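Local structure of alpha-ketoglutarate-dependent non-heme iron oxygenase EasH (Aspergillus japonicus, 5M0T) at residues L156-L159 with T160-A164; L120-E123 with P124-G128; S69-A72 with G73-Q76; K85-D89 with E90-D94; G38-S41 with A42-R46. The protein is an iron(II)- and 2-oxoglutarate-dependent oxygenase of the phytanoyl-CoA dioxygenase family that takes part in the biosynthesis of the ergot alkaloid cycloclavine. All blocks are in the same frame, centred on the assembly; numbering follows the deposited sequence. Where two conformers were deposited one is given.

How the interactions relate
All five contacts are local and follow one another along the chain; none nests in or crosses another. Interaction 5 comes first, closing the turn from strand 33-37 into helix 42-52. Interaction 3 then joins helix 66-71 to strand 75-77, and interaction 4 spans helix 85-91 and the turn that leaves it. Interactions 2 and 1 lie where strands 112-122 and 152-158 run out into loops. In space they fall into two groups. Interactions 2 and 3 touch through neighbouring strands, with Tyr126 on Met74, whereas interactions 4 and 5 meet through Glu90 and Gln44, and interaction 5 also packs on interaction 1. Interactions 1, 2 and 3 all reach the 2-oxoglutarate, through Leu156, Leu120 and Leu71.

Interaction 1. Residues L156-L159 with T160-A164; sequences LTAL and TDFTA. With AKG (2-oxoglutaric acid), chain D.
Phe162 turns its ring back under the end of strand 152-158, so that the methyl of Ala158 sits over one ring face. CB of Ala158 lies 3.9 Å from the centroid of the Phe162 ring and 23° off its normal, which meets the geometry of a CH-pi contact; the methyl is displaced toward the CD1 side, Ala158 CB to Phe162 CD1 being 3.6 Å. At the far end of the same ring stands Leu156: the two side chains cross at about a right angle, and CD2 comes obliquely to the ring, 3.9 Å from Phe162 CZ. Chi1 of -161° sets CG of Leu156 opposite the backbone N, and from there the branch parts: CD2 meets the ring, while CD1 comes within 3.6 Å of C5 of the 2-oxoglutarate. At the bend, the hydroxyl of Thr160 bonds to Asp161 O at 3.1 Å, approaching from above the carbonyl plane, and also pairs with Arg223 N on the neighbouring strand. Thr169 and Arg222, both ligand-pocket residues, touch Phe162 as well. The ring thus lies in the second shell, packed on Leu156, which lines the cosubstrate pocket of this cupin-clan oxygenase.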
loop_
_atom_site.group_PDB
_atom_site.type_symbol
_atom_site.label_atom_id
_atom_site.label_comp_id
_atom_site.label_asym_id
_atom_site.label_seq_id
_atom_site.Cartn_x
_atom_site.Cartn_y
_atom_site.Cartn_z
ATOM N N LEU A 156 11.817 4.901 -17.444
ATOM C CA LEU A 156 12.417 6.229 -17.372
ATOM C C LEU A 156 12.673 6.762 -18.770
ATOM O O LEU A 156 13.639 6.379 -19.427
ATOM C CB LEU A 156 13.695 6.212 -16.525
ATOM C CG LEU A 156 14.141 7.605 -16.006
ATOM C CD1 LEU A 156 15.109 7.496 -14.828
ATOM C CD2 LEU A 156 14.765 8.468 -17.097
ATOM N N THR A 157 11.818 7.671 -19.213
ATOM C CA THR A 157 11.851 8.149 -20.579
ATOM C C THR A 157 12.690 9.423 -20.692
ATOM O O THR A 157 12.555 10.341 -19.885
ATOM C CB THR A 157 10.420 8.427 -21.079
ATOM O OG1 THR A 157 9.602 7.278 -20.849
ATOM C CG2 THR A 157 10.417 8.790 -22.545
ATOM N N ALA A 158 13.533 9.472 -21.719
ATOM C CA ALA A 158 14.281 10.668 -22.062
ATOM C C ALA A 158 13.361 11.665 -22.785
ATOM O O ALA A 158 12.770 11.348 -23.813
ATOM C CB ALA A 158 15.484 10.310 -22.923
ATOM N N LEU A 159 13.230 12.863 -22.225
ATOM C CA LEU A 159 12.445 13.934 -22.836
ATOM C C LEU A 159 13.306 14.972 -23.534
ATOM O O LEU A 159 12.761 15.840 -24.221
ATOM C CB LEU A 159 11.562 14.607 -21.787
ATOM C CG LEU A 159 10.526 13.718 -21.096
ATOM C CD1 LEU A 159 9.767 14.503 -20.039
ATOM C CD2 LEU A 159 9.563 13.108 -22.116
ATOM N N THR A 160 14.622 14.913 -23.301
ATOM C CA THR A 160 15.631 15.591 -24.107
ATOM C C THR A 160 16.662 14.526 -24.476
ATOM O O THR A 160 16.555 13.386 -24.021
ATOM C CB THR A 160 16.382 16.665 -23.299
ATOM O OG1 THR A 160 17.023 16.050 -22.174
ATOM C CG2 THR A 160 15.448 17.761 -22.818
ATOM N N ASP A 161 17.679 14.896 -25.260
ATOM C CA ASP A 161 18.828 13.998 -25.480
ATOM C C ASP A 161 19.414 13.593 -24.129
ATOM O O ASP A 161 19.439 14.397 -23.214
ATOM C CB ASP A 161 19.918 14.637 -26.367
ATOM C CG ASP A 161 19.543 14.659 -27.876
ATOM O OD1 ASP A 161 18.891 13.739 -28.415
ATOM O OD2 ASP A 161 19.917 15.626 -28.551
ATOM N N PHE A 162 19.810 12.331 -24.014
ATOM C CA PHE A 162 20.452 11.764 -22.840
ATOM C C PHE A 162 21.854 11.365 -23.294
ATOM O O PHE A 162 21.985 10.469 -24.134
ATOM C CB PHE A 162 19.711 10.504 -22.366
ATOM C CG PHE A 162 18.838 10.694 -21.155
ATOM C CD1 PHE A 162 18.058 11.832 -20.988
ATOM C CD2 PHE A 162 18.759 9.699 -20.205
ATOM C CE1 PHE A 162 17.259 11.985 -19.868
ATOM C CE2 PHE A 162 17.945 9.836 -19.089
ATOM C CZ PHE A 162 17.201 10.989 -18.913
ATOM N N THR A 163 22.881 12.025 -22.736
ATOM C CA THR A 163 24.294 11.788 -23.085
ATOM C C THR A 163 25.129 11.459 -21.832
ATOM O O THR A 163 24.751 11.820 -20.714
ATOM C CB THR A 163 24.944 13.014 -23.759
ATOM O OG1 THR A 163 25.149 14.049 -22.785
ATOM C CG2 THR A 163 24.090 13.541 -24.925
ATOM N N ALA A 164 26.259 10.779 -22.027
ATOM C CA ALA A 164 27.189 10.538 -20.937
ATOM C C ALA A 164 27.451 11.861 -20.193
ATOM O O ALA A 164 27.252 11.928 -18.970
ATOM C CB ALA A 164 28.485 9.947 -21.453
HETATM C C1 AKG D . 15.432 8.346 -8.526
HETATM O O1 AKG D . 15.068 7.398 -7.833
HETATM O O2 AKG D . 15.225 9.606 -8.223
HETATM C C2 AKG D . 16.177 8.173 -9.858
HETATM O O5 AKG D . 16.778 7.133 -10.042
HETATM C C3 AKG D . 16.136 9.247 -10.915
HETATM C C4 AKG D . 17.052 8.945 -12.090
HETATM C C5 AKG D . 17.065 10.007 -13.155
HETATM O O3 AKG D . 16.147 10.940 -13.062
HETATM O O4 AKG D . 17.880 9.983 -14.050
#

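Interaction 2. Residues L120-E123 with P124-G128; sequences LETE and PGYHG. With AKG (2-oxoglutaric acid), chain D.
Glu123 to Tyr126 form a type II beta turn, closed by Tyr126 N donating to Glu123 O at 3.2 Å with an N-H...O angle of 159°. Gly125 occupies the third position with positive phi (91°), where a side chain would press on the preceding carbonyl oxygen. The reversal brings Tyr126 back beneath Thr122, the last residue of strand 112-122. CG2 of Thr122 reaches Tyr126 CD2 at 3.5 Å, and its CB is 3.6 Å from the same ring atom, so the threonine meets the ring obliquely, near CD2. The tyrosine's chi1 of 170° places CG opposite its own backbone N and sends the ring back along the strand. Gly128 N lies 3.4 Å above the Tyr126 ring plane, over one face and displaced toward the rim. Two residues before Thr122, Leu120 takes no part in the turn but lines the cosubstrate pocket: its CD1 is 3.3 Å from O3 of the 2-oxoglutarate, an apolar methyl beside a carboxylate oxygen. Met74 touches Leu120, Thr122 and Tyr126 alike. Beyond the turn, Asn215 makes backbone hydrogen bonds with Gly125 and Tyr126. The strand itself runs between strand 75-77, through Glu121 and Arg75, and strand 222-231, through Leu120 with Gly224 and Thr122 with Arg222.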
loop_
_atom_site.group_PDB
_atom_site.type_symbol
_atom_site.label_atom_id
_atom_site.label_comp_id
_atom_site.label_asym_id
_atom_site.label_seq_id
_atom_site.Cartn_x
_atom_site.Cartn_y
_atom_site.Cartn_z
ATOM N N LEU A 120 11.980 14.976 -14.093
ATOM C CA LEU A 120 13.189 15.350 -13.361
ATOM C C LEU A 120 14.191 16.036 -14.290
ATOM O O LEU A 120 14.808 15.381 -15.131
ATOM C CB LEU A 120 13.829 14.123 -12.696
ATOM C CG LEU A 120 13.026 13.344 -11.630
ATOM C CD1 LEU A 120 13.878 12.206 -11.071
ATOM C CD2 LEU A 120 12.511 14.217 -10.488
ATOM N N GLU A 121 14.360 17.346 -14.117
ATOM C CA GLU A 121 15.253 18.155 -14.943
ATOM C C GLU A 121 16.536 18.528 -14.143
ATOM O O GLU A 121 16.454 19.168 -13.086
ATOM C CB GLU A 121 14.501 19.410 -15.418
ATOM C CG GLU A 121 14.823 19.861 -16.837
ATOM C CD GLU A 121 13.881 20.947 -17.343
ATOM O OE1 GLU A 121 14.004 22.094 -16.845
ATOM O OE2 GLU A 121 13.031 20.668 -18.231
ATOM N N THR A 122 17.700 18.117 -14.634
ATOM C CA THR A 122 18.975 18.433 -13.972
ATOM C C THR A 122 19.637 19.599 -14.701
ATOM O O THR A 122 19.752 19.591 -15.920
ATOM C CB THR A 122 19.932 17.224 -13.924
ATOM O OG1 THR A 122 20.277 16.817 -15.254
ATOM C CG2 THR A 122 19.278 16.042 -13.220
ATOM N N GLU A 123 20.045 20.603 -13.945
ATOM C CA GLU A 123 20.670 21.803 -14.503
ATOM C C GLU A 123 22.171 21.582 -14.758
ATOM O O GLU A 123 22.750 20.625 -14.265
ATOM C CB GLU A 123 20.445 22.985 -13.552
ATOM C CG GLU A 123 18.966 23.307 -13.325
ATOM C CD GLU A 123 18.738 24.420 -12.312
ATOM O OE1 GLU A 123 19.632 24.660 -11.468
ATOM O OE2 GLU A 123 17.669 25.073 -12.374
ATOM N N PRO A 124 22.807 22.465 -15.538
ATOM C CA PRO A 124 24.262 22.432 -15.654
ATOM C C PRO A 124 24.949 22.493 -14.283
ATOM O O PRO A 124 24.560 23.296 -13.427
ATOM C CB PRO A 124 24.559 23.703 -16.443
ATOM C CG PRO A 124 23.349 23.895 -17.281
ATOM C CD PRO A 124 22.221 23.509 -16.397
ATOM N N GLY A 125 25.933 21.623 -14.075
ATOM C CA GLY A 125 26.645 21.529 -12.801
ATOM C C GLY A 125 26.086 20.536 -11.785
ATOM O O GLY A 125 26.741 20.288 -10.761
ATOM N N TYR A 126 24.888 19.978 -12.043
ATOM C CA TYR A 126 24.255 19.040 -11.106
ATOM C C TYR A 126 25.178 17.837 -10.915
ATOM O O TYR A 126 25.642 17.240 -11.895
ATOM C CB TYR A 126 22.863 18.603 -11.585
ATOM C CG TYR A 126 22.279 17.470 -10.773
ATOM C CD1 TYR A 126 21.825 17.686 -9.466
ATOM C CD2 TYR A 126 22.221 16.175 -11.288
ATOM C CE1 TYR A 126 21.295 16.646 -8.711
ATOM C CE2 TYR A 126 21.686 15.131 -10.542
ATOM C CZ TYR A 126 21.237 15.365 -9.254
ATOM O OH TYR A 126 20.724 14.326 -8.511
ATOM N N HIS A 127 25.440 17.506 -9.652
ATOM C CA HIS A 127 26.535 16.598 -9.307
ATOM C C HIS A 127 26.209 15.097 -9.493
ATOM O O HIS A 127 27.121 14.266 -9.527
ATOM C CB HIS A 127 27.016 16.858 -7.873
ATOM C CG HIS A 127 25.981 16.572 -6.836
ATOM N ND1 HIS A 127 25.131 17.533 -6.339
ATOM C CD2 HIS A 127 25.642 15.418 -6.223
ATOM C CE1 HIS A 127 24.322 16.985 -5.449
ATOM N NE2 HIS A 127 24.604 15.697 -5.368
ATOM N N GLY A 128 24.925 14.760 -9.584
ATOM C CA GLY A 128 24.492 13.366 -9.814
ATOM C C GLY A 128 24.008 12.720 -8.525
ATOM O O GLY A 128 24.126 13.312 -7.454
HETATM C C1 AKG D . 15.432 8.346 -8.526
HETATM O O1 AKG D . 15.068 7.398 -7.833
HETATM O O2 AKG D . 15.225 9.606 -8.223
HETATM C C2 AKG D . 16.177 8.173 -9.858
HETATM O O5 AKG D . 16.778 7.133 -10.042
HETATM C C3 AKG D . 16.136 9.247 -10.915
HETATM C C4 AKG D . 17.052 8.945 -12.090
HETATM C C5 AKG D . 17.065 10.007 -13.155
HETATM O O3 AKG D . 16.147 10.940 -13.062
HETATM O O4 AKG D . 17.880 9.983 -14.050
#

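Interaction 3. Residues S69-A72 with G73-Q76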
loop_
_atom_site.group_PDB
_atom_site.type_symbol
_atom_site.label_atom_id
_atom_site.label_comp_id
_atom_site.label_asym_id
_atom_site.label_seq_id
_atom_site.Cartn_x
_atom_site.Cartn_y
_atom_site.Cartn_z
ATOM N N SER A 69 16.617 12.977 0.418
ATOM C CA SER A 69 18.030 12.567 0.337
ATOM C C SER A 69 18.521 12.348 -1.108
ATOM O O SER A 69 19.664 12.705 -1.432
ATOM C CB SER A 69 18.275 11.315 1.185
ATOM O OG SER A 69 18.256 11.631 2.563
ATOM N N TYR A 70 17.648 11.788 -1.958
ATOM C CA TYR A 70 17.941 11.563 -3.399
ATOM C C TYR A 70 17.493 12.691 -4.368
ATOM O O TYR A 70 18.071 12.822 -5.456
ATOM C CB TYR A 70 17.343 10.201 -3.859
ATOM C CG TYR A 70 18.067 9.035 -3.236
ATOM C CD1 TYR A 70 19.394 8.758 -3.573
ATOM C CD2 TYR A 70 17.459 8.245 -2.261
ATOM C CE1 TYR A 70 20.089 7.712 -2.985
ATOM C CE2 TYR A 70 18.146 7.189 -1.664
ATOM C CZ TYR A 70 19.462 6.933 -2.015
ATOM O OH TYR A 70 20.130 5.880 -1.432
ATOM N N LEU A 71 16.484 13.490 -3.985
ATOM C CA LEU A 71 15.874 14.512 -4.879
ATOM C C LEU A 71 16.265 15.994 -4.635
ATOM O O LEU A 71 15.784 16.878 -5.351
ATOM C CB LEU A 71 14.336 14.377 -4.872
ATOM C CG LEU A 71 13.758 13.051 -5.391
ATOM C CD1 LEU A 71 12.275 12.948 -5.063
ATOM C CD2 LEU A 71 13.990 12.884 -6.889
ATOM N N ALA A 72 17.126 16.270 -3.654
ATOM C CA ALA A 72 17.657 17.632 -3.460
ATOM C C ALA A 72 18.525 18.028 -4.670
ATOM O O ALA A 72 19.244 17.188 -5.223
ATOM C CB ALA A 72 18.462 17.722 -2.160
ATOM N N GLY A 73 18.425 19.292 -5.089
ATOM C CA GLY A 73 19.157 19.821 -6.260
ATOM C C GLY A 73 18.494 19.643 -7.627
ATOM O O GLY A 73 18.950 20.225 -8.620
ATOM N N MET A 74 17.425 18.842 -7.693
ATOM C CA MET A 74 16.713 18.589 -8.950
ATOM C C MET A 74 15.515 19.514 -9.066
ATOM O O MET A 74 14.954 19.948 -8.043
ATOM C CB MET A 74 16.205 17.156 -9.000
ATOM C CG MET A 74 17.301 16.129 -9.168
ATOM S SD MET A 74 16.620 14.464 -9.269
ATOM C CE MET A 74 17.735 13.740 -10.473
ATOM N N ARG A 75 15.133 19.804 -10.314
ATOM C CA ARG A 75 13.791 20.304 -10.607
ATOM C C ARG A 75 12.882 19.077 -10.739
ATOM O O ARG A 75 13.234 18.124 -11.431
ATOM C CB ARG A 75 13.787 21.138 -11.886
ATOM C CG ARG A 75 14.697 22.363 -11.829
ATOM C CD ARG A 75 14.552 23.241 -13.068
ATOM N NE ARG A 75 13.189 23.783 -13.179
ATOM C CZ ARG A 75 12.734 24.893 -12.590
ATOM N NH1 ARG A 75 13.525 25.659 -11.830
ATOM N NH2 ARG A 75 11.467 25.247 -12.780
ATOM N N GLN A 76 11.741 19.082 -10.048
ATOM C CA GLN A 76 10.806 17.964 -10.109
ATOM C C GLN A 76 9.340 18.399 -10.073
ATOM O O GLN A 76 8.977 19.375 -9.407
ATOM C CB GLN A 76 11.103 16.906 -9.018
ATOM C CG GLN A 76 10.784 17.290 -7.564
ATOM C CD GLN A 76 9.334 17.044 -7.117
ATOM O OE1 GLN A 76 8.636 16.180 -7.641
ATOM N NE2 GLN A 76 8.887 17.808 -6.125
#
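Leu71 and Met74 meet on the inner side of the turn that leads from helix 66-71 into strand 75-77. Their side chains approach at a slant, with CD2 of Leu71 at 3.9 Å from SD of Met74, a contact of methyl with thioether. In Met74 the chain runs straight through chi2 (-178°), which carries the sulfur out to the leucine. The same methionine lies close to the backbone too, its CB 3.7 Å from Leu71 O. On this buried side Met74 also touches Ala212 of the cosubstrate pocket.

The opposite side, toward solvent, is looser. Ala72 and Gly73 are the middle residues of a type II beta turn from Leu71 to Met74, and the CB of Ala72 is directed away from residues 73-76 overall, though it stays 3.3 Å from Gly73 N. Gly73 has phi 87°, an angle at which a CB would crowd the carbonyl oxygen of Ala72, 2.6 Å away. The bond that closes the turn, Met74 N to Leu71 O, is well aligned at 160° but weak at 3.5 Å.

Leu71 belongs to the 2-oxoglutarate pocket and also packs on Leu276 of the second subunit, while Tyr70 O accepts from Gln129, another pocket residue. With one weak hydrogen bond and a single close side-chain pair across the turn, its shape appears to depend largely on glycine backbone geometry and apolar burial, which together present a nonpolar leucine to the cosubstrate.

Interaction 4. Residues K85-D89 with E90-D94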
loop_
_atom_site.group_PDB
_atom_site.type_symbol
_atom_site.label_atom_id
_atom_site.label_comp_id
_atom_site.label_asym_id
_atom_site.label_seq_id
_atom_site.Cartn_x
_atom_site.Cartn_y
_atom_site.Cartn_z
ATOM N N LYS A 85 -2.953 15.239 -19.621
ATOM C CA LYS A 85 -3.944 14.429 -20.321
ATOM C C LYS A 85 -3.282 13.252 -21.024
ATOM O O LYS A 85 -3.809 12.133 -20.996
ATOM C CB LYS A 85 -4.723 15.289 -21.335
ATOM C CG LYS A 85 -5.988 14.641 -21.901
ATOM C CD LYS A 85 -6.760 15.635 -22.757
ATOM C CE LYS A 85 -7.800 14.942 -23.626
ATOM N NZ LYS A 85 -8.647 13.986 -22.860
ATOM N N LEU A 86 -2.126 13.506 -21.631
ATOM C CA LEU A 86 -1.350 12.464 -22.288
ATOM C C LEU A 86 -0.923 11.360 -21.298
ATOM O O LEU A 86 -0.891 10.179 -21.661
ATOM C CB LEU A 86 -0.138 13.082 -22.999
ATOM C CG LEU A 86 0.712 12.161 -23.895
ATOM C CD1 LEU A 86 1.257 12.939 -25.100
ATOM C CD2 LEU A 86 1.847 11.459 -23.129
ATOM N N PHE A 87 -0.614 11.734 -20.058
ATOM C CA PHE A 87 -0.304 10.751 -19.017
ATOM C C PHE A 87 -1.546 9.900 -18.706
ATOM O O PHE A 87 -1.513 8.674 -18.766
ATOM C CB PHE A 87 0.190 11.454 -17.745
ATOM C CG PHE A 87 0.746 10.533 -16.727
ATOM C CD1 PHE A 87 -0.090 9.871 -15.834
ATOM C CD2 PHE A 87 2.113 10.340 -16.639
ATOM C CE1 PHE A 87 0.431 8.996 -14.898
ATOM C CE2 PHE A 87 2.638 9.482 -15.698
ATOM C CZ PHE A 87 1.802 8.800 -14.826
ATOM N N ARG A 88 -2.631 10.584 -18.363
ATOM C CA ARG A 88 -3.894 9.943 -18.026
ATOM C C ARG A 88 -4.417 8.977 -19.099
ATOM O O ARG A 88 -4.830 7.888 -18.762
ATOM C CB ARG A 88 -4.959 11.004 -17.746
ATOM C CG ARG A 88 -4.768 11.740 -16.429
ATOM C CD ARG A 88 -6.025 12.515 -16.059
ATOM N NE ARG A 88 -6.412 13.500 -17.072
ATOM C CZ ARG A 88 -5.857 14.698 -17.248
ATOM N NH1 ARG A 88 -4.834 15.111 -16.499
ATOM N NH2 ARG A 88 -6.327 15.485 -18.209
ATOM N N ASP A 89 -4.371 9.387 -20.369
ATOM C CA ASP A 89 -5.048 8.679 -21.479
ATOM C C ASP A 89 -4.138 7.785 -22.329
ATOM O O ASP A 89 -4.556 6.709 -22.734
ATOM C CB ASP A 89 -5.706 9.686 -22.417
ATOM C CG ASP A 89 -6.760 10.541 -21.741
ATOM O OD1 ASP A 89 -7.034 10.358 -20.539
ATOM O OD2 ASP A 89 -7.325 11.419 -22.441
ATOM N N GLU A 90 -2.919 8.236 -22.623
ATOM C CA GLU A 90 -2.011 7.502 -23.508
ATOM C C GLU A 90 -1.106 6.558 -22.714
ATOM O O GLU A 90 -1.106 5.359 -22.956
ATOM C CB GLU A 90 -1.206 8.470 -24.392
ATOM C CG GLU A 90 -2.099 9.488 -25.114
ATOM C CD GLU A 90 -1.430 10.268 -26.253
ATOM O OE1 GLU A 90 -0.523 9.745 -26.942
ATOM O OE2 GLU A 90 -1.842 11.423 -26.481
ATOM N N LEU A 91 -0.380 7.086 -21.736
ATOM C CA LEU A 91 0.581 6.280 -20.966
ATOM C C LEU A 91 -0.066 5.266 -20.010
ATOM O O LEU A 91 0.385 4.113 -19.926
ATOM C CB LEU A 91 1.539 7.175 -20.191
ATOM C CG LEU A 91 2.412 8.057 -21.078
ATOM C CD1 LEU A 91 3.172 9.049 -20.207
ATOM C CD2 LEU A 91 3.369 7.219 -21.924
ATOM N N MET A 92 -1.116 5.673 -19.304
ATOM C CA MET A 92 -1.802 4.763 -18.394
ATOM C C MET A 92 -2.635 3.678 -19.106
ATOM O O MET A 92 -3.117 2.760 -18.432
ATOM C CB MET A 92 -2.658 5.527 -17.371
ATOM C CG MET A 92 -1.860 6.272 -16.303
ATOM S SD MET A 92 -0.685 5.247 -15.373
ATOM C CE MET A 92 0.838 5.510 -16.292
ATOM N N ASN A 93 -2.787 3.763 -20.436
ATOM C CA ASN A 93 -3.396 2.693 -21.229
ATOM C C ASN A 93 -2.429 2.016 -22.205
ATOM O O ASN A 93 -2.857 1.261 -23.076
ATOM C CB ASN A 93 -4.570 3.269 -22.012
ATOM C CG ASN A 93 -5.681 3.733 -21.113
ATOM O OD1 ASN A 93 -6.357 2.909 -20.465
ATOM N ND2 ASN A 93 -5.884 5.048 -21.055
ATOM N N ASP A 94 -1.133 2.273 -22.077
ATOM C CA ASP A 94 -0.156 1.739 -23.026
ATOM C C ASP A 94 -0.019 0.211 -22.910
ATOM O O ASP A 94 0.349 -0.312 -21.858
ATOM C CB ASP A 94 1.209 2.392 -22.807
ATOM C CG ASP A 94 2.165 2.123 -23.940
ATOM O OD1 ASP A 94 3.092 1.310 -23.772
ATOM O OD2 ASP A 94 1.979 2.701 -25.029
#
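Phe87, Leu91 and Met92 make the apolar centre of helix 85-91, which has a wider pi-type turn at residues 87-89. The side chains of Leu91 and Phe87 cross at about a right angle, Leu91 CD1 coming obliquely to 3.9 Å from Phe87 CD2. At the CE1-CZ part of the ring, again obliquely, Met92 folds back through bends at chi2 and chi3, bringing CE to 3.7 Å from Phe87 CZ; its sulfur lies 4.8 Å from the centroid of the Phe87 ring, a Met-aromatic contact. Leu86 extends the patch, with CD2 4.0 Å from Leu91 CG. Phe225 and Leu227 of strand 222-231 pack on this cluster, so it joins the helix to the main sheet.

Next outward comes the backbone. Leu86 O is shared by two donors, Leu91 N almost head-on and Glu90 N from above the carbonyl plane, and Phe87 O takes Met92 N. The i+5 pairs Leu86 to Leu91 and Phe87 to Met92 are the signature of the pi-type turn.

On the polar rim, the aliphatic body of Leu86 lies against the carboxylate of Glu90, Leu86 CG to Glu90 CD 3.7 Å, while OE2 of that carboxylate is salt-bridged to Arg47. Lys85 NZ makes a salt bridge to Asp89 OD2 at 2.9 Å. Asn93 is held at both ends of its amide: Thr252 pairs with OD1, and ND2 donates to Asp89 O at 2.7 Å, nearly straight at 170°, with that oxygen close to the amide plane.

Interaction 5. Residues G38-S41 with A42-R46; sequences GFMS and ADQVR
Met40 curls beneath the first turn of helix 42-52, its CE reaching 3.8 Å from CB of Gln44 and its CB 4.2 Å from CG2 of Val45. Its chain is bent at chi3 (61°), which turns the terminal methyl toward the helix. Leu86 and Leu91 of helix 85-91 and Thr157 of strand 152-158 pack on Met40 as well, so this side chain lies between two helices and the sheet.

Above it, Ser41 and Gln44 form a capping box at the N terminus of the helix. In Ser41, the N-cap residue, chi1 of 63° swings OG over the helix start, toward Gln44 N, from which it accepts at 3.2 Å with an N-H...O angle of 162°. The return bond runs from Ser41 N to Gln44 OE1 at 3.1 Å, lying in the carbonyl plane on a lone pair of the amide oxygen. OE1 also comes to 3.3 Å from Met40 CA. Val45 N to Ser41 O, at 3.1 Å, is the first i to i+4 bond of the helix, and CG2 of Val45 rests 3.4 Å from that same Ser41 oxygen.

Glu90 takes the NE2 end of the Gln44 amide, which supports the modelled orientation of the amide. Asp43 on the first turn is salt-bridged to Arg47. Reciprocal capping satisfies two backbone N-H groups at the helix start with uncharged side-chain oxygens, while the methionine packs against the apolar side, a combination consistent with a well-defined entry into the helix.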
loop_
_atom_site.group_PDB
_atom_site.type_symbol
_atom_site.label_atom_id
_atom_site.label_comp_id
_atom_site.label_asym_id
_atom_site.label_seq_id
_atom_site.Cartn_x
_atom_site.Cartn_y
_atom_site.Cartn_z
ATOM N N GLY A 38 12.259 4.077 -28.694
ATOM C CA GLY A 38 10.964 4.563 -29.137
ATOM C C GLY A 38 9.827 4.154 -28.239
ATOM O O GLY A 38 8.756 3.810 -28.727
ATOM N N PHE A 39 10.052 4.175 -26.925
ATOM C CA PHE A 39 8.971 3.883 -25.976
ATOM C C PHE A 39 7.824 4.875 -26.189
ATOM O O PHE A 39 6.671 4.487 -26.281
ATOM C CB PHE A 39 9.494 3.917 -24.528
ATOM C CG PHE A 39 8.420 3.741 -23.492
ATOM C CD1 PHE A 39 7.739 2.528 -23.381
ATOM C CD2 PHE A 39 8.067 4.795 -22.645
ATOM C CE1 PHE A 39 6.730 2.369 -22.446
ATOM C CE2 PHE A 39 7.066 4.642 -21.705
ATOM C CZ PHE A 39 6.391 3.432 -21.613
ATOM N N MET A 40 8.177 6.159 -26.263
ATOM C CA MET A 40 7.278 7.214 -26.700
ATOM C C MET A 40 7.782 7.721 -28.037
ATOM O O MET A 40 8.991 7.753 -28.278
ATOM C CB MET A 40 7.260 8.350 -25.682
ATOM C CG MET A 40 6.561 7.985 -24.376
ATOM S SD MET A 40 6.660 9.289 -23.128
ATOM C CE MET A 40 5.816 10.663 -23.911
ATOM N N SER A 41 6.862 8.103 -28.917
ATOM C CA SER A 41 7.233 8.744 -30.187
ATOM C C SER A 41 7.696 10.185 -29.967
ATOM O O SER A 41 7.469 10.777 -28.901
ATOM C CB SER A 41 6.051 8.751 -31.157
ATOM O OG SER A 41 4.991 9.525 -30.627
ATOM N N ALA A 42 8.319 10.748 -30.997
ATOM C CA ALA A 42 8.740 12.153 -30.989
ATOM C C ALA A 42 7.552 13.084 -30.753
ATOM O O ALA A 42 7.656 14.036 -29.974
ATOM C CB ALA A 42 9.438 12.505 -32.289
ATOM N N ASP A 43 6.425 12.784 -31.401
ATOM C CA ASP A 43 5.200 13.583 -31.269
ATOM C C ASP A 43 4.615 13.559 -29.861
ATOM O O ASP A 43 4.121 14.580 -29.377
ATOM C CB ASP A 43 4.129 13.122 -32.256
ATOM C CG ASP A 43 2.878 13.978 -32.180
ATOM O OD1 ASP A 43 2.895 15.093 -32.739
ATOM O OD2 ASP A 43 1.898 13.550 -31.526
ATOM N N GLN A 44 4.651 12.392 -29.223
ATOM C CA GLN A 44 4.256 12.283 -27.822
ATOM C C GLN A 44 5.166 13.098 -26.884
ATOM O O GLN A 44 4.684 13.780 -25.978
ATOM C CB GLN A 44 4.245 10.827 -27.386
ATOM C CG GLN A 44 3.043 10.042 -27.901
ATOM C CD GLN A 44 3.076 8.606 -27.422
ATOM O OE1 GLN A 44 4.111 7.937 -27.507
ATOM N NE2 GLN A 44 1.954 8.133 -26.884
ATOM N N VAL A 45 6.469 13.041 -27.115
ATOM C CA VAL A 45 7.419 13.780 -26.284
ATOM C C VAL A 45 7.162 15.291 -26.386
ATOM O O VAL A 45 7.108 15.978 -25.360
ATOM C CB VAL A 45 8.889 13.433 -26.648
ATOM C CG1 VAL A 45 9.882 14.370 -25.958
ATOM C CG2 VAL A 45 9.187 11.982 -26.279
ATOM N N ARG A 46 6.985 15.786 -27.616
ATOM C CA ARG A 46 6.643 17.195 -27.859
ATOM C C ARG A 46 5.377 17.617 -27.111
ATOM O O ARG A 46 5.391 18.622 -26.388
ATOM C CB ARG A 46 6.473 17.483 -29.361
#